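Local coordinates for protein sensor histidine kinase PdtaS (Mycobacterium tuberculosis, PDB 2YKF) that probably senses nutrient deprivation through c-di-GMP binding and responds by histidine autophosphorylation, starting the PdtaR/PdtaS two-component signalling cascade, at residues P197-A202 / I278-V283; M251-G256 / V260-L265; E145-L150 / D181-L186; W31-D36 / T153-M158. All blocks are in the same frame, centred on the assembly; numbering follows the deposited sequence.

Contact 1: P197-A202 / I278-V283; sequences PNALSA and ILIRDV
The I280 side chain is fully drawn out towards the helix, with CG1 trans to the backbone N (chi1 -180°) and CD1 continuing the line (chi2 177°), which lets its two branches serve two alanines one helical turn apart. In this PAS-like region, helix 197-205 packs on one face of the five-stranded antiparallel sheet, over strand 272-282. The segment axes approach to 8.0 Å at an angle of 56°, a close helix-to-sheet spacing that goes with the small methyls at the interface. I280 CD1 reaches A202 CB at 3.7 Å, while I280 CG2, on the other branch, meets A199 CB at 3.8 Å. The same isoleucine also packs on V260 and L262 of the next strand and on Y203 of the helix, so it lies between the helix and the two strands. Elsewhere on the helix, N198 OD1 and S201 OG are both hydrogen-bonded to R60 of the second subunit, and the element that covers the sheet therefore also borders the dimer partner. Towards the end of the strand D282 contributes its methylene: D282 CB lies 4.2 Å from A202 CB, while D282 OD1 is taken up by a hydrogen bond with T284 OG1.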
loop_
_atom_site.group_PDB
_atom_site.type_symbol
_atom_site.label_atom_id
_atom_site.label_comp_id
_atom_site.label_asym_id
_atom_site.label_seq_id
_atom_site.Cartn_x
_atom_site.Cartn_y
_atom_site.Cartn_z
ATOM N N PRO A 197 -1.160 -8.800 -12.503
ATOM C CA PRO A 197 -2.560 -8.651 -12.867
ATOM C C PRO A 197 -3.048 -7.187 -12.741
ATOM O O PRO A 197 -3.792 -6.670 -13.620
ATOM C CB PRO A 197 -3.254 -9.575 -11.829
ATOM C CG PRO A 197 -2.297 -10.747 -11.767
ATOM C CD PRO A 197 -0.960 -9.988 -11.650
ATOM N N ASN A 198 -2.647 -6.510 -11.666
ATOM C CA ASN A 198 -3.044 -5.096 -11.454
ATOM C C ASN A 198 -2.539 -4.160 -12.499
ATOM O O ASN A 198 -3.230 -3.181 -12.897
ATOM C CB ASN A 198 -2.606 -4.618 -10.042
ATOM C CG ASN A 198 -3.660 -4.940 -9.014
ATOM O OD1 ASN A 198 -4.759 -5.399 -9.382
ATOM N ND2 ASN A 198 -3.338 -4.764 -7.739
ATOM N N ALA A 199 -1.337 -4.444 -12.994
ATOM C CA ALA A 199 -0.807 -3.585 -14.019
ATOM C C ALA A 199 -1.629 -3.784 -15.301
ATOM O O ALA A 199 -1.991 -2.804 -16.005
ATOM C CB ALA A 199 0.656 -3.898 -14.242
ATOM N N LEU A 200 -1.927 -5.030 -15.609
ATOM C CA LEU A 200 -2.715 -5.350 -16.831
ATOM C C LEU A 200 -4.115 -4.727 -16.685
ATOM O O LEU A 200 -4.699 -4.233 -17.667
ATOM C CB LEU A 200 -2.921 -6.860 -16.975
ATOM C CG LEU A 200 -2.242 -7.769 -18.007
ATOM C CD1 LEU A 200 -1.321 -8.822 -17.333
ATOM C CD2 LEU A 200 -3.358 -8.461 -18.819
ATOM N N SER A 201 -4.681 -4.824 -15.488
ATOM C CA SER A 201 -5.970 -4.139 -15.176
ATOM C C SER A 201 -5.908 -2.631 -15.503
ATOM O O SER A 201 -6.727 -2.133 -16.262
ATOM C CB SER A 201 -6.381 -4.388 -13.694
ATOM O OG SER A 201 -6.865 -5.721 -13.677
ATOM N N ALA A 202 -4.886 -1.955 -15.003
ATOM C CA ALA A 202 -4.763 -0.565 -15.266
ATOM C C ALA A 202 -4.640 -0.308 -16.771
ATOM O O ALA A 202 -5.306 0.579 -17.305
ATOM C CB ALA A 202 -3.563 0.028 -14.490
ATOM N N ILE A 278 8.597 -0.649 -13.287
ATOM C CA ILE A 278 7.635 0.386 -13.351
ATOM C C ILE A 278 6.505 0.007 -12.416
ATOM O O ILE A 278 5.905 -1.084 -12.527
ATOM C CB ILE A 278 7.118 0.604 -14.808
ATOM C CG1 ILE A 278 8.320 1.017 -15.713
ATOM C CG2 ILE A 278 5.974 1.667 -14.888
ATOM C CD1 ILE A 278 7.941 1.295 -17.099
ATOM N N LEU A 279 6.164 0.934 -11.538
ATOM C CA LEU A 279 4.972 0.711 -10.677
ATOM C C LEU A 279 3.849 1.567 -11.210
ATOM O O LEU A 279 4.077 2.668 -11.709
ATOM C CB LEU A 279 5.271 1.097 -9.249
ATOM C CG LEU A 279 6.626 0.575 -8.737
ATOM C CD1 LEU A 279 6.780 1.185 -7.351
ATOM C CD2 LEU A 279 6.585 -0.910 -8.666
ATOM N N ILE A 280 2.651 1.019 -11.206
ATOM C CA ILE A 280 1.493 1.750 -11.746
ATOM C C ILE A 280 0.315 1.639 -10.819
ATOM O O ILE A 280 0.102 0.615 -10.213
ATOM C CB ILE A 280 1.150 1.297 -13.189
ATOM C CG1 ILE A 280 -0.060 2.074 -13.764
ATOM C CG2 ILE A 280 0.917 -0.199 -13.278
ATOM C CD1 ILE A 280 -0.342 1.661 -15.249
ATOM N N ARG A 281 -0.429 2.741 -10.653
ATOM C CA ARG A 281 -1.610 2.658 -9.809
ATOM C C ARG A 281 -2.745 3.323 -10.589
ATOM O O ARG A 281 -2.601 4.467 -10.983
ATOM C CB ARG A 281 -1.416 3.447 -8.517
ATOM C CG ARG A 281 -2.677 3.295 -7.627
ATOM C CD ARG A 281 -2.677 4.096 -6.310
ATOM N NE ARG A 281 -3.825 3.565 -5.556
ATOM C CZ ARG A 281 -4.417 4.154 -4.500
ATOM N NH1 ARG A 281 -3.918 5.294 -3.981
ATOM N NH2 ARG A 281 -5.455 3.527 -3.905
ATOM N N ASP A 282 -3.834 2.608 -10.826
ATOM C CA ASP A 282 -5.054 3.232 -11.379
ATOM C C ASP A 282 -5.676 4.186 -10.365
ATOM O O ASP A 282 -6.207 3.797 -9.298
ATOM C CB ASP A 282 -6.016 2.131 -11.831
ATOM C CG ASP A 282 -7.313 2.698 -12.449
ATOM O OD1 ASP A 282 -7.507 3.929 -12.355
ATOM O OD2 ASP A 282 -8.105 1.902 -13.029
ATOM N N VAL A 283 -5.590 5.466 -10.628
ATOM C CA VAL A 283 -6.184 6.402 -9.689
ATOM C C VAL A 283 -7.472 7.120 -10.243
ATOM O O VAL A 283 -7.795 8.215 -9.853
ATOM C CB VAL A 283 -5.161 7.426 -9.199
ATOM C CG1 VAL A 283 -4.037 6.711 -8.435
ATOM C CG2 VAL A 283 -4.592 8.217 -10.371
#

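Contact 2: M251-G256 / V260-L265; sequences MEVDAG and VLLRTL
The peptide groups of M251 and L262 face each other in a hydrogen-bonded pair, M251 N lying in the carbonyl plane of L262 at 2.7 Å from L262 O, and L262 N returning a bond to M251 O. Two residues further on, V253 and V260 form the next hydrogen-bonded pair, joined in the same two-way fashion, but V260 N reaches V253 O tilted 19° from the carbonyl plane. M251, V253, V260 and L262 share one face of the sheet, E252 and L261 the other. On the first face V253 CG2 touches L262 CD1 at 3.7 Å and V260 CG2 at 4.1 Å. The two strands form an antiparallel beta hairpin in the PAS-like region, strand 250-255 being the outermost of its sheet within the chain. M251 starts with CG wedged between its backbone N and carbonyl carbon (chi1 57°); CG lies against L262 CB, while the thioether end turns away from strand 260-265, and the residue also packs on V234 of helix 228-243. On the opposite face, L261 CD2 lies against the start of the extended glutamate chain, 3.6 Å from E252 CB and also close to E252 CG. E252 OE1 makes a salt bridge with R174 of the second subunit, whose side chain packs on L261 as well.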
loop_
_atom_site.group_PDB
_atom_site.type_symbol
_atom_site.label_atom_id
_atom_site.label_comp_id
_atom_site.label_asym_id
_atom_site.label_seq_id
_atom_site.Cartn_x
_atom_site.Cartn_y
_atom_site.Cartn_z
ATOM N N MET A 251 4.948 10.017 -12.440
ATOM C CA MET A 251 4.114 10.839 -13.282
ATOM C C MET A 251 2.662 10.409 -13.337
ATOM O O MET A 251 2.368 9.225 -13.248
ATOM C CB MET A 251 4.678 10.985 -14.691
ATOM C CG MET A 251 4.930 9.740 -15.459
ATOM S SD MET A 251 6.300 10.012 -16.612
ATOM C CE MET A 251 5.763 11.538 -17.463
ATOM N N GLU A 252 1.778 11.384 -13.501
ATOM C CA GLU A 252 0.359 11.113 -13.592
ATOM C C GLU A 252 -0.072 11.306 -15.038
ATOM O O GLU A 252 0.238 12.340 -15.677
ATOM C CB GLU A 252 -0.378 12.051 -12.654
ATOM C CG GLU A 252 -1.868 11.939 -12.719
ATOM C CD GLU A 252 -2.588 12.981 -11.842
ATOM O OE1 GLU A 252 -2.139 13.301 -10.722
ATOM O OE2 GLU A 252 -3.626 13.453 -12.276
ATOM N N VAL A 253 -0.745 10.306 -15.606
ATOM C CA VAL A 253 -1.112 10.406 -16.991
ATOM C C VAL A 253 -2.609 10.061 -17.156
ATOM O O VAL A 253 -3.019 9.038 -16.649
ATOM C CB VAL A 253 -0.411 9.348 -17.872
ATOM C CG1 VAL A 253 0.019 9.971 -19.104
ATOM C CG2 VAL A 253 0.768 8.690 -17.206
ATOM N N ASP A 254 -3.320 10.822 -17.997
ATOM C CA ASP A 254 -4.661 10.465 -18.493
ATOM C C ASP A 254 -4.574 9.645 -19.771
ATOM O O ASP A 254 -3.835 10.009 -20.671
ATOM C CB ASP A 254 -5.476 11.744 -18.762
ATOM C CG ASP A 254 -5.925 12.446 -17.474
ATOM O OD1 ASP A 254 -5.678 11.980 -16.294
ATOM O OD2 ASP A 254 -6.516 13.520 -17.636
ATOM N N ALA A 255 -5.327 8.548 -19.827
ATOM C CA ALA A 255 -5.389 7.693 -20.969
ATOM C C ALA A 255 -6.746 7.042 -21.013
ATOM O O ALA A 255 -7.135 6.289 -20.075
ATOM C CB ALA A 255 -4.338 6.606 -20.873
ATOM N N GLY A 256 -7.468 7.250 -22.106
ATOM C CA GLY A 256 -8.671 6.418 -22.329
ATOM C C GLY A 256 -9.776 6.581 -21.303
ATOM O O GLY A 256 -10.519 5.605 -21.009
ATOM N N VAL A 260 -3.727 7.126 -14.533
ATOM C CA VAL A 260 -2.828 6.273 -13.789
ATOM C C VAL A 260 -1.652 7.080 -13.219
ATOM O O VAL A 260 -1.272 8.146 -13.777
ATOM C CB VAL A 260 -2.326 5.100 -14.612
ATOM C CG1 VAL A 260 -3.464 4.185 -14.985
ATOM C CG2 VAL A 260 -1.595 5.617 -15.905
ATOM N N LEU A 261 -1.088 6.609 -12.114
ATOM C CA LEU A 261 0.158 7.191 -11.606
ATOM C C LEU A 261 1.224 6.176 -11.942
ATOM O O LEU A 261 1.025 4.998 -11.724
ATOM C CB LEU A 261 0.185 7.340 -10.067
ATOM C CG LEU A 261 -0.686 8.365 -9.390
ATOM C CD1 LEU A 261 -0.418 8.271 -7.850
ATOM C CD2 LEU A 261 -0.270 9.694 -9.946
ATOM N N LEU A 262 2.349 6.649 -12.460
ATOM C CA LEU A 262 3.442 5.761 -12.855
ATOM C C LEU A 262 4.642 6.165 -12.067
ATOM O O LEU A 262 4.893 7.381 -11.910
ATOM C CB LEU A 262 3.823 5.973 -14.322
ATOM C CG LEU A 262 2.799 5.605 -15.356
ATOM C CD1 LEU A 262 3.325 6.050 -16.724
ATOM C CD2 LEU A 262 2.616 4.152 -15.334
ATOM N N ARG A 263 5.414 5.173 -11.620
ATOM C CA ARG A 263 6.734 5.429 -11.047
ATOM C C ARG A 263 7.784 4.490 -11.707
ATOM O O ARG A 263 7.584 3.261 -11.758
ATOM C CB ARG A 263 6.708 5.197 -9.557
ATOM C CG ARG A 263 8.069 5.457 -8.991
ATOM C CD ARG A 263 8.159 5.053 -7.622
ATOM N NE ARG A 263 9.560 5.094 -7.194
ATOM C CZ ARG A 263 9.935 4.654 -6.014
ATOM N NH1 ARG A 263 9.009 4.126 -5.201
ATOM N NH2 ARG A 263 11.214 4.724 -5.657
ATOM N N THR A 264 8.840 5.067 -12.293
ATOM C CA THR A 264 9.848 4.278 -12.978
ATOM C C THR A 264 11.106 4.244 -12.083
ATOM O O THR A 264 11.369 5.189 -11.303
ATOM C CB THR A 264 10.215 4.884 -14.362
ATOM O OG1 THR A 264 10.750 6.226 -14.175
ATOM C CG2 THR A 264 8.921 5.030 -15.224
ATOM N N LEU A 265 11.842 3.146 -12.215
ATOM C CA LEU A 265 13.068 2.853 -11.440
ATOM C C LEU A 265 14.010 2.145 -12.381
ATOM O O LEU A 265 13.720 1.053 -12.819
ATOM C CB LEU A 265 12.780 1.841 -10.327
ATOM C CG LEU A 265 12.040 2.399 -9.181
ATOM C CD1 LEU A 265 10.586 2.018 -9.533
ATOM C CD2 LEU A 265 12.562 1.672 -7.911
#

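Contact 3: E145-L150 / D181-L186; sequences ETAYRL and DGFIRL
A T-shaped aromatic pair, Y148 with F183, forms a buried interdomain contact between helix 143-161, whose segment 145-150 belongs to the GAF region, and strand 183-186, the first in chain order of the PAS-like sheet. The tyrosine turns its edge to the face of the phenylalanine, with ring centroids 5.4 Å apart and planes at 64°. Y148 CD1 stands over that face, displaced toward the rim of the ring, whereas Y148 CE1 settles near its root, 3.7 Å from F183 CB and 3.9 Å from F183 CG. The phenylalanine meets it with CG trans to the backbone N (chi1 176°), which carries the ring from the strand toward the helix. From the preceding residue of the helix, A147 CB approaches F183 CE2 at 4.2 Å.

The strand is an inner one of the antiparallel PAS-like sheet, between strands 192-195 and 272-282, and the F183 side chain also packs on Y194, A277 and L279 of these neighbours. L37 of helix 18-38 touches both Y148 and F183, so two GAF-region helices bear on the same phenylalanine. Just before F183, G182 is hydrogen-bonded through its backbone with I280. The Y148 side chain comes within about 3 Å of a bound sulfate ion, probably taken from the crystallisation liquor, and D181 makes a salt bridge to R178 of the second subunit.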
loop_
_atom_site.group_PDB
_atom_site.type_symbol
_atom_site.label_atom_id
_atom_site.label_comp_id
_atom_site.label_asym_id
_atom_site.label_seq_id
_atom_site.Cartn_x
_atom_site.Cartn_y
_atom_site.Cartn_z
ATOM N N GLU A 145 4.900 -13.441 -7.133
ATOM C CA GLU A 145 5.885 -13.488 -6.065
ATOM C C GLU A 145 7.325 -13.710 -6.580
ATOM O O GLU A 145 8.287 -13.083 -6.098
ATOM C CB GLU A 145 5.491 -14.576 -5.021
ATOM C CG GLU A 145 4.043 -14.327 -4.400
ATOM C CD GLU A 145 2.792 -14.736 -5.306
ATOM O OE1 GLU A 145 2.915 -15.251 -6.468
ATOM O OE2 GLU A 145 1.659 -14.528 -4.807
ATOM N N THR A 146 7.487 -14.569 -7.576
ATOM C CA THR A 146 8.815 -14.645 -8.224
ATOM C C THR A 146 9.295 -13.331 -8.821
ATOM O O THR A 146 10.469 -12.891 -8.550
ATOM C CB THR A 146 8.842 -15.758 -9.297
ATOM O OG1 THR A 146 8.437 -16.965 -8.667
ATOM C CG2 THR A 146 10.170 -15.916 -9.815
ATOM N N ALA A 147 8.437 -12.671 -9.629
ATOM C CA ALA A 147 8.863 -11.379 -10.289
ATOM C C ALA A 147 9.227 -10.308 -9.234
ATOM O O ALA A 147 10.242 -9.561 -9.344
ATOM C CB ALA A 147 7.703 -10.858 -11.189
ATOM N N TYR A 148 8.453 -10.297 -8.143
ATOM C CA TYR A 148 8.728 -9.318 -7.040
ATOM C C TYR A 148 10.065 -9.627 -6.364
ATOM O O TYR A 148 10.864 -8.707 -6.098
ATOM C CB TYR A 148 7.641 -9.424 -5.973
ATOM C CG TYR A 148 6.387 -8.649 -6.160
ATOM C CD1 TYR A 148 5.938 -8.287 -7.387
ATOM C CD2 TYR A 148 5.637 -8.267 -5.036
ATOM C CE1 TYR A 148 4.754 -7.536 -7.511
ATOM C CE2 TYR A 148 4.485 -7.545 -5.171
ATOM C CZ TYR A 148 4.046 -7.209 -6.386
ATOM O OH TYR A 148 2.869 -6.493 -6.537
ATOM N N ARG A 149 10.287 -10.892 -6.016
ATOM C CA ARG A 149 11.495 -11.305 -5.331
ATOM C C ARG A 149 12.728 -11.064 -6.197
ATOM O O ARG A 149 13.757 -10.617 -5.711
ATOM C CB ARG A 149 11.373 -12.769 -4.922
ATOM C CG ARG A 149 10.171 -13.026 -3.964
ATOM C CD ARG A 149 10.056 -14.492 -3.589
ATOM N NE ARG A 149 9.263 -14.639 -2.364
ATOM C CZ ARG A 149 8.108 -15.269 -2.304
ATOM N NH1 ARG A 149 7.629 -15.870 -3.374
ATOM N NH2 ARG A 149 7.445 -15.317 -1.172
ATOM N N LEU A 150 12.604 -11.313 -7.487
ATOM C CA LEU A 150 13.728 -11.031 -8.435
ATOM C C LEU A 150 14.070 -9.549 -8.495
ATOM O O LEU A 150 15.238 -9.165 -8.501
ATOM C CB LEU A 150 13.416 -11.589 -9.825
ATOM C CG LEU A 150 13.574 -13.145 -9.944
ATOM C CD1 LEU A 150 13.035 -13.485 -11.332
ATOM C CD2 LEU A 150 15.018 -13.599 -9.819
ATOM N N ASP A 181 -0.039 -2.190 -6.092
ATOM C CA ASP A 181 -0.896 -1.462 -7.041
ATOM C C ASP A 181 -0.744 -1.903 -8.494
ATOM O O ASP A 181 -1.690 -1.791 -9.288
ATOM C CB ASP A 181 -0.685 0.072 -6.923
ATOM C CG ASP A 181 -1.060 0.610 -5.522
ATOM O OD1 ASP A 181 -1.940 0.022 -4.817
ATOM O OD2 ASP A 181 -0.484 1.634 -5.103
ATOM N N GLY A 182 0.473 -2.284 -8.901
ATOM C CA GLY A 182 0.681 -2.674 -10.304
ATOM C C GLY A 182 2.211 -2.683 -10.533
ATOM O O GLY A 182 2.897 -1.716 -10.199
ATOM N N PHE A 183 2.717 -3.762 -11.083
ATOM C CA PHE A 183 4.172 -3.919 -11.197
ATOM C C PHE A 183 4.474 -4.424 -12.579
ATOM O O PHE A 183 3.804 -5.396 -13.040
ATOM C CB PHE A 183 4.664 -4.976 -10.205
ATOM C CG PHE A 183 6.143 -5.270 -10.331
ATOM C CD1 PHE A 183 7.050 -4.433 -9.804
ATOM C CD2 PHE A 183 6.589 -6.354 -11.091
ATOM C CE1 PHE A 183 8.462 -4.708 -9.910
ATOM C CE2 PHE A 183 7.941 -6.616 -11.239
ATOM C CZ PHE A 183 8.880 -5.792 -10.655
ATOM N N ILE A 184 5.460 -3.799 -13.248
ATOM C CA ILE A 184 5.901 -4.202 -14.625
ATOM C C ILE A 184 7.433 -4.302 -14.628
ATOM O O ILE A 184 8.101 -3.412 -14.092
ATOM C CB ILE A 184 5.535 -3.109 -15.633
ATOM C CG1 ILE A 184 4.033 -3.155 -15.943
ATOM C CG2 ILE A 184 6.278 -3.272 -16.998
ATOM C CD1 ILE A 184 3.464 -1.892 -16.612
ATOM N N ARG A 185 7.985 -5.395 -15.164
ATOM C CA ARG A 185 9.425 -5.497 -15.318
ATOM C C ARG A 185 9.733 -5.325 -16.807
ATOM O O ARG A 185 9.146 -6.015 -17.642
ATOM C CB ARG A 185 9.950 -6.824 -14.769
ATOM C CG ARG A 185 11.447 -7.040 -14.953
ATOM C CD ARG A 185 12.249 -6.077 -14.126
ATOM N NE ARG A 185 13.456 -5.668 -14.843
ATOM C CZ ARG A 185 14.595 -6.350 -14.851
ATOM N NH1 ARG A 185 14.702 -7.475 -14.156
ATOM N NH2 ARG A 185 15.636 -5.894 -15.531
ATOM N N LEU A 186 10.621 -4.364 -17.124
ATOM C CA LEU A 186 11.048 -4.177 -18.539
ATOM C C LEU A 186 12.469 -4.722 -18.692
ATOM O O LEU A 186 13.276 -4.525 -17.829
ATOM C CB LEU A 186 11.115 -2.698 -18.919
ATOM C CG LEU A 186 9.886 -1.829 -18.919
ATOM C CD1 LEU A 186 10.229 -0.527 -19.714
ATOM C CD2 LEU A 186 8.745 -2.609 -19.583
#

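Contact 4: W31-D36 / T153-M158; sequences WQLLAD and TDLLRM
The backbones of L34 and L155 come together with CA atoms 7.3 Å apart where segments 31-36 and 153-158 run in roughly opposing directions, their axes 137° apart and 10.3 Å from each other at closest approach. That is a generous spacing for two helices, and it is bridged by leucines from both sides. L34 is the central one. Its CG lies trans to the backbone N (chi1 178°), and both methyls engage L156: L34 CD1 is 3.8 Å from L156 CG, and L34 CD2 is 3.9 Å from L156 CD2. Both methyls of L34 thus bear on the CD2 branch of L156, the two side chains crossing at about a right angle. L155 adds to this from the neighbouring position, its CB 4.4 Å from L34 CD1 and its CD1 meeting L33 CD2 at 4.3 Å. No polar group joins the two segments; the contact is an apolar seam.

On a different side of helix 18-38, the amide of Q32 reaches along one turn, Q32 NE2 donating to D36 OD1 at 2.8 Å from above the carboxylate plane. Q32 NE2 also binds R60 O, and D36 OD1 accepts from N62 N, so both groups tie the helix to the chain just after strand 53-59.

L34 and L156 both pack on Y42 and L128 of the GAF sheet, which carries strands 41-47 and 123-131. L33 and L155 instead touch L265 and L267 of strand 258-269, placing this helix pair between the GAF sheet and the PAS-like sheet.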
loop_
_atom_site.group_PDB
_atom_site.type_symbol
_atom_site.label_atom_id
_atom_site.label_comp_id
_atom_site.label_asym_id
_atom_site.label_seq_id
_atom_site.Cartn_x
_atom_site.Cartn_y
_atom_site.Cartn_z
ATOM N N TRP A 31 12.446 2.331 1.255
ATOM C CA TRP A 31 12.566 0.894 1.371
ATOM C C TRP A 31 11.219 0.178 1.663
ATOM O O TRP A 31 11.188 -1.048 1.705
ATOM C CB TRP A 31 13.610 0.548 2.449
ATOM C CG TRP A 31 13.202 0.879 3.823
ATOM C CD1 TRP A 31 12.129 1.678 4.271
ATOM C CD2 TRP A 31 13.891 0.443 4.986
ATOM N NE1 TRP A 31 12.160 1.736 5.659
ATOM C CE2 TRP A 31 13.240 0.987 6.104
ATOM C CE3 TRP A 31 15.050 -0.363 5.183
ATOM C CZ2 TRP A 31 13.710 0.728 7.437
ATOM C CZ3 TRP A 31 15.457 -0.657 6.465
ATOM C CH2 TRP A 31 14.801 -0.105 7.572
ATOM N N GLN A 32 10.093 0.900 1.825
ATOM C CA GLN A 32 8.811 0.169 1.780
ATOM C C GLN A 32 8.721 -0.740 0.523
ATOM O O GLN A 32 8.202 -1.857 0.562
ATOM C CB GLN A 32 7.573 1.113 1.863
ATOM C CG GLN A 32 6.219 0.254 2.073
ATOM C CD GLN A 32 6.224 -0.467 3.417
ATOM O OE1 GLN A 32 6.458 0.146 4.479
ATOM N NE2 GLN A 32 6.054 -1.784 3.381
ATOM N N LEU A 33 9.134 -0.210 -0.630
ATOM C CA LEU A 33 9.098 -0.944 -1.873
ATOM C C LEU A 33 9.962 -2.231 -1.761
ATOM O O LEU A 33 9.559 -3.309 -2.132
ATOM C CB LEU A 33 9.655 -0.061 -3.000
ATOM C CG LEU A 33 9.871 -0.754 -4.327
ATOM C CD1 LEU A 33 8.567 -1.385 -4.848
ATOM C CD2 LEU A 33 10.476 0.302 -5.379
ATOM N N LEU A 34 11.147 -2.117 -1.172
ATOM C CA LEU A 34 11.954 -3.318 -0.951
ATOM C C LEU A 34 11.281 -4.370 -0.024
ATOM O O LEU A 34 11.239 -5.553 -0.372
ATOM C CB LEU A 34 13.318 -2.861 -0.397
ATOM C CG LEU A 34 14.285 -3.984 -0.047
ATOM C CD1 LEU A 34 14.694 -4.811 -1.313
ATOM C CD2 LEU A 34 15.502 -3.341 0.632
ATOM N N ALA A 35 10.724 -3.934 1.125
ATOM C CA ALA A 35 10.041 -4.834 2.079
ATOM C C ALA A 35 8.839 -5.489 1.365
ATOM O O ALA A 35 8.662 -6.723 1.447
ATOM C CB ALA A 35 9.569 -4.066 3.301
ATOM N N ASP A 36 8.113 -4.708 0.550
ATOM C CA ASP A 36 6.961 -5.284 -0.163
ATOM C C ASP A 36 7.372 -6.320 -1.227
ATOM O O ASP A 36 6.722 -7.385 -1.371
ATOM C CB ASP A 36 6.152 -4.218 -0.865
ATOM C CG ASP A 36 5.365 -3.291 0.159
ATOM O OD1 ASP A 36 5.376 -3.620 1.370
ATOM O OD2 ASP A 36 4.774 -2.274 -0.269
ATOM N N THR A 153 15.900 -8.530 -5.279
ATOM C CA THR A 153 17.326 -8.858 -5.399
ATOM C C THR A 153 18.092 -7.821 -6.209
ATOM O O THR A 153 19.188 -7.441 -5.822
ATOM C CB THR A 153 17.493 -10.229 -6.024
ATOM O OG1 THR A 153 16.896 -11.170 -5.150
ATOM C CG2 THR A 153 19.027 -10.610 -6.162
ATOM N N ASP A 154 17.521 -7.369 -7.333
ATOM C CA ASP A 154 18.122 -6.285 -8.117
ATOM C C ASP A 154 18.318 -5.014 -7.303
ATOM O O ASP A 154 19.350 -4.353 -7.422
ATOM C CB ASP A 154 17.254 -5.950 -9.336
ATOM C CG ASP A 154 17.317 -7.006 -10.402
ATOM O OD1 ASP A 154 18.327 -7.746 -10.407
ATOM O OD2 ASP A 154 16.357 -7.116 -11.212
ATOM N N LEU A 155 17.331 -4.636 -6.468
ATOM C CA LEU A 155 17.500 -3.398 -5.683
ATOM C C LEU A 155 18.510 -3.606 -4.580
ATOM O O LEU A 155 19.192 -2.684 -4.229
ATOM C CB LEU A 155 16.168 -2.960 -5.004
ATOM C CG LEU A 155 15.020 -2.758 -5.984
ATOM C CD1 LEU A 155 13.751 -2.513 -5.104
ATOM C CD2 LEU A 155 15.370 -1.572 -6.901
ATOM N N LEU A 156 18.509 -4.784 -3.948
ATOM C CA LEU A 156 19.493 -5.065 -2.876
ATOM C C LEU A 156 20.932 -4.938 -3.438
ATOM O O LEU A 156 21.833 -4.406 -2.789
ATOM C CB LEU A 156 19.230 -6.464 -2.362
ATOM C CG LEU A 156 18.112 -6.516 -1.303
ATOM C CD1 LEU A 156 17.810 -7.947 -0.979
ATOM C CD2 LEU A 156 18.462 -5.726 -0.024
ATOM N N ARG A 157 21.113 -5.369 -4.670
ATOM C CA ARG A 157 22.422 -5.185 -5.355
ATOM C C ARG A 157 22.757 -3.699 -5.594
ATOM O O ARG A 157 23.857 -3.259 -5.311
ATOM C CB ARG A 157 22.513 -6.060 -6.638
ATOM C CG ARG A 157 23.453 -5.547 -7.709
ATOM C CD ARG A 157 24.849 -6.202 -7.726
ATOM N NE ARG A 157 24.893 -7.401 -8.574
ATOM C CZ ARG A 157 25.944 -7.807 -9.305
ATOM N NH1 ARG A 157 27.079 -7.092 -9.352
ATOM N NH2 ARG A 157 25.845 -8.931 -10.021
ATOM N N MET A 158 21.777 -2.905 -6.041
ATOM C CA MET A 158 21.961 -1.477 -6.145
ATOM C C MET A 158 22.253 -0.809 -4.814
ATOM O O MET A 158 23.084 0.149 -4.753
ATOM C CB MET A 158 20.677 -0.893 -6.798
ATOM C CG MET A 158 20.665 -1.245 -8.264
ATOM S SD MET A 158 19.234 -0.667 -9.170
ATOM C CE MET A 158 19.696 1.029 -9.332
#

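In the fold
Read from the N terminus, helix 18-38 opens contact 4, and helix 143-161 then supplies 145-150 to contact 3 before 153-158 closes contact 4. Strand 183-186 closes contact 3 afterwards, so these two contacts cross and share one helix; contact 3 joins the GAF region to the PAS-like region, while contact 4 pairs the two helices beside it. Contact 1 starts next, at helix 197-205, and ends at strand 272-282; contact 2, a local hairpin, opens and closes within that span. Contacts 1, 2 and 3 all reach the PAS-like sheet, with strand 272-282 lying between strands 183-186 and 258-269. L33 of contact 4 touches L279 of contact 1 and L265 of contact 2, linking the helices to this sheet.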